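Local coordinates for outer membrane protein (Tpn50) (Borrelia burgdorferi, PDB 3OON) that probably anchors the outer membrane to the cell wall, its OmpA-like C-terminal domain being of the kind that binds peptidoglycan, at residues L52-T57 and L93-G98. Numbering follows the deposited sequence.
Sequences LIEGHT and LFKGWG
Leu52 meets the neighbouring strand through one methyl, CD1, which rests 3.9 Å from CB of Leu93 and also reaches CB of Lys95; CG lies anti to the backbone N (chi1 163°), and this swings the branch across to the second strand. Ile53 bonds to strand 92-96 through both its backbone polar atoms, as in a parallel pair: N donates to Leu93 O, and Ile53 O accepts from Lys95 N at 2.8 Å, the residues before and after its partner Phe94. On the face turned to helix 63-83, the Ile53 and Phe94 side chains run side by side, CD1 touching CE1 of the ring, and Ile53 packs on Ala74. Glu54 returns to the face of Leu52. The extended chain of Glu54 brings OE2 to Trp97, whose NE1 donates a short, straight hydrogen bond of 2.7 Å. OE2 lies in the indole plane, but NE1 comes to it on the anti side and 35° out of the carboxylate plane, while Lys95 CE lies over one indole face, toward its rim. Gly55 continues the parallel pairing, with N bonded to Lys95 O and Gly55 O accepting Trp97 N at 3.0 Å. Beyond the strand, the His56 ring lies nearly parallel to the pyrrole ring of Trp97 (planes at 11°), but slid so far that they barely overlap; His56 CE1 comes 3.5 Å from CD1 of Trp97. A water links His56 ND1 to Gly98 O, and NE2 is hydrogen-bonded to Glu118 OE1. Thr57 N reaches that same Gly98 O from above its carbonyl plane, while Thr57 OG1 is hydrogen-bonded to Ser99 OG. Strands 51-55 and 92-96, joined through helix 63-83, thus form a parallel beta-alpha-beta unit at one edge of the mixed sheet of the OmpA-like C-terminal domain.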
ATOM      1  N   LEU A  52      15.013  -0.148  -3.756  1.00 23.20           N
ATOM      2  CA  LEU A  52      15.395  -1.230  -4.658  1.00 23.10           C
ATOM      3  C   LEU A  52      14.227  -1.482  -5.593  1.00 23.21           C
ATOM      4  O   LEU A  52      13.097  -1.683  -5.122  1.00 23.87           O
ATOM      5  CB  LEU A  52      15.695  -2.494  -3.842  1.00 23.25           C
ATOM      6  CG  LEU A  52      15.713  -3.834  -4.587  1.00 23.35           C
ATOM      7  CD1 LEU A  52      16.908  -3.903  -5.521  1.00 25.56           C
ATOM      8  CD2 LEU A  52      15.784  -4.966  -3.574  1.00 26.22           C
ATOM      9  N   ILE A  53      14.487  -1.457  -6.902  1.00 22.49           N
ATOM     10  CA  ILE A  53      13.446  -1.682  -7.895  1.00 22.08           C
ATOM     11  C   ILE A  53      13.766  -2.971  -8.625  1.00 22.30           C
ATOM     12  O   ILE A  53      14.856  -3.107  -9.204  1.00 23.02           O
ATOM     13  CB  ILE A  53      13.334  -0.542  -8.927  1.00 22.01           C
ATOM     14  CG1 ILE A  53      13.247   0.819  -8.225  1.00 21.01           C
ATOM     15  CG2 ILE A  53      12.127  -0.795  -9.858  1.00 22.24           C
ATOM     16  CD1 ILE A  53      13.036   1.991  -9.177  1.00 22.54           C
ATOM     17  N   GLU A  54      12.823  -3.910  -8.597  1.00 22.33           N
ATOM     18  CA  GLU A  54      13.036  -5.251  -9.145  1.00 23.38           C
ATOM     19  C   GLU A  54      12.074  -5.530 -10.289  1.00 23.27           C
ATOM     20  O   GLU A  54      10.850  -5.368 -10.136  1.00 24.16           O
ATOM     21  CB  GLU A  54      12.865  -6.306  -8.048  1.00 23.63           C
ATOM     22  CG  GLU A  54      13.837  -6.135  -6.887  1.00 26.30           C
ATOM     23  CD  GLU A  54      13.631  -7.157  -5.802  1.00 29.98           C
ATOM     24  OE1 GLU A  54      12.846  -6.887  -4.864  1.00 32.82           O
ATOM     25  OE2 GLU A  54      14.253  -8.236  -5.888  1.00 33.34           O
ATOM     26  N   GLY A  55      12.635  -5.913 -11.433  1.00 23.81           N
ATOM     27  CA  GLY A  55      11.870  -6.146 -12.657  1.00 24.39           C
ATOM     28  C   GLY A  55      11.774  -7.624 -12.979  1.00 25.57           C
ATOM     29  O   GLY A  55      12.608  -8.431 -12.530  1.00 25.24           O
ATOM     30  N   HIS A  56      10.757  -7.975 -13.765  1.00 26.64           N
ATOM     31  CA  HIS A  56      10.476  -9.355 -14.106  1.00 27.80           C
ATOM     32  C   HIS A  56       9.989  -9.498 -15.540  1.00 28.84           C
ATOM     33  O   HIS A  56       9.371  -8.586 -16.119  1.00 29.19           O
ATOM     34  CB  HIS A  56       9.414  -9.957 -13.168  1.00 28.21           C
ATOM     35  CG  HIS A  56       9.768  -9.881 -11.716  1.00 29.10           C
ATOM     36  ND1 HIS A  56      10.405 -10.905 -11.049  1.00 29.48           N
ATOM     37  CD2 HIS A  56       9.574  -8.901 -10.803  1.00 28.52           C
ATOM     38  CE1 HIS A  56      10.587 -10.561  -9.788  1.00 29.48           C
ATOM     39  NE2 HIS A  56      10.090  -9.349  -9.611  1.00 29.29           N
ATOM     40  N   THR A  57      10.289 -10.659 -16.106  1.00 29.93           N
ATOM     41  CA  THR A  57       9.724 -11.076 -17.373  1.00 30.77           C
ATOM     42  C   THR A  57       8.943 -12.356 -17.124  1.00 32.06           C
ATOM     43  O   THR A  57       9.045 -12.953 -16.051  1.00 31.17           O
ATOM     44  CB  THR A  57      10.812 -11.357 -18.422  1.00 30.81           C
ATOM     45  OG1 THR A  57      11.796 -12.228 -17.854  1.00 31.47           O
ATOM     46  CG2 THR A  57      11.490 -10.073 -18.856  1.00 30.60           C
ATOM     47  N   LEU A  93      18.691   1.224  -6.386  1.00 26.61           N
ATOM     48  CA  LEU A  93      19.256  -0.028  -6.865  1.00 27.01           C
ATOM     49  C   LEU A  93      18.256  -0.630  -7.848  1.00 26.69           C
ATOM     50  O   LEU A  93      17.044  -0.571  -7.618  1.00 26.20           O
ATOM     51  CB  LEU A  93      19.502  -1.002  -5.707  1.00 27.42           C
ATOM     52  CG  LEU A  93      20.614  -0.732  -4.693  1.00 29.65           C
ATOM     53  CD1 LEU A  93      20.429  -1.539  -3.420  1.00 32.27           C
ATOM     54  CD2 LEU A  93      21.969  -1.023  -5.299  1.00 33.48           C
ATOM     55  N   PHE A  94      18.775  -1.168  -8.948  1.00 27.49           N
ATOM     56  CA  PHE A  94      17.968  -1.782 -10.008  1.00 28.16           C
ATOM     57  C   PHE A  94      18.354  -3.243 -10.132  1.00 28.47           C
ATOM     58  O   PHE A  94      19.538  -3.556 -10.296  1.00 29.68           O
ATOM     59  CB  PHE A  94      18.237  -1.105 -11.354  1.00 28.56           C
ATOM     60  CG  PHE A  94      17.882   0.344 -11.400  1.00 30.10           C
ATOM     61  CD1 PHE A  94      16.570   0.744 -11.643  1.00 30.06           C
ATOM     62  CD2 PHE A  94      18.863   1.319 -11.229  1.00 32.11           C
ATOM     63  CE1 PHE A  94      16.232   2.104 -11.711  1.00 30.42           C
ATOM     64  CE2 PHE A  94      18.541   2.680 -11.289  1.00 33.24           C
ATOM     65  CZ  PHE A  94      17.221   3.073 -11.535  1.00 32.72           C
ATOM     66  N   LYS A  95      17.368  -4.132 -10.067  1.00 28.18           N
ATOM     67  CA  LYS A  95      17.601  -5.561 -10.168  1.00 28.41           C
ATOM     68  C   LYS A  95      16.642  -6.189 -11.176  1.00 27.64           C
ATOM     69  O   LYS A  95      15.434  -5.986 -11.097  1.00 27.79           O
ATOM     70  CB  LYS A  95      17.408  -6.222  -8.794  1.00 29.30           C
ATOM     71  CG  LYS A  95      17.319  -7.738  -8.791  1.00 32.10           C
ATOM     72  CD  LYS A  95      18.680  -8.380  -8.876  1.00 36.55           C
ATOM     73  CE  LYS A  95      18.652  -9.810  -8.368  1.00 38.72           C
ATOM     74  NZ  LYS A  95      19.901 -10.535  -8.741  1.00 41.15           N
ATOM     75  N   GLY A  96      17.183  -6.957 -12.114  1.00 27.57           N
ATOM     76  CA  GLY A  96      16.347  -7.740 -13.027  1.00 27.13           C
ATOM     77  C   GLY A  96      16.425  -9.212 -12.657  1.00 27.57           C
ATOM     78  O   GLY A  96      17.522  -9.743 -12.460  1.00 27.96           O
ATOM     79  N   TRP A  97      15.266  -9.868 -12.551  1.00 27.42           N
ATOM     80  CA  TRP A  97      15.199 -11.290 -12.213  1.00 28.61           C
ATOM     81  C   TRP A  97      14.951 -12.175 -13.432  1.00 28.88           C
ATOM     82  O   TRP A  97      14.821 -13.402 -13.316  1.00 29.14           O
ATOM     83  CB  TRP A  97      14.076 -11.519 -11.200  1.00 28.93           C
ATOM     84  CG  TRP A  97      14.431 -11.107  -9.829  1.00 30.53           C
ATOM     85  CD1 TRP A  97      13.998  -9.991  -9.175  1.00 31.39           C
ATOM     86  CD2 TRP A  97      15.298 -11.793  -8.926  1.00 33.61           C
ATOM     87  NE1 TRP A  97      14.539  -9.941  -7.914  1.00 32.79           N
ATOM     88  CE2 TRP A  97      15.340 -11.035  -7.732  1.00 34.11           C
ATOM     89  CE3 TRP A  97      16.044 -12.980  -9.003  1.00 35.75           C
ATOM     90  CZ2 TRP A  97      16.099 -11.423  -6.622  1.00 36.09           C
ATOM     91  CZ3 TRP A  97      16.804 -13.363  -7.897  1.00 38.07           C
ATOM     92  CH2 TRP A  97      16.823 -12.584  -6.724  1.00 37.50           C
ATOM     93  N   GLY A  98      14.859 -11.541 -14.592  1.00 28.72           N
ATOM     94  CA  GLY A  98      14.340 -12.199 -15.777  1.00 29.20           C
ATOM     95  C   GLY A  98      13.053 -12.945 -15.431  1.00 29.89           C
ATOM     96  O   GLY A  98      12.181 -12.414 -14.749  1.00 27.87           O
TER
HETATM   97  O   HOH W   1      10.907 -13.249 -12.506  1.00 33.05           O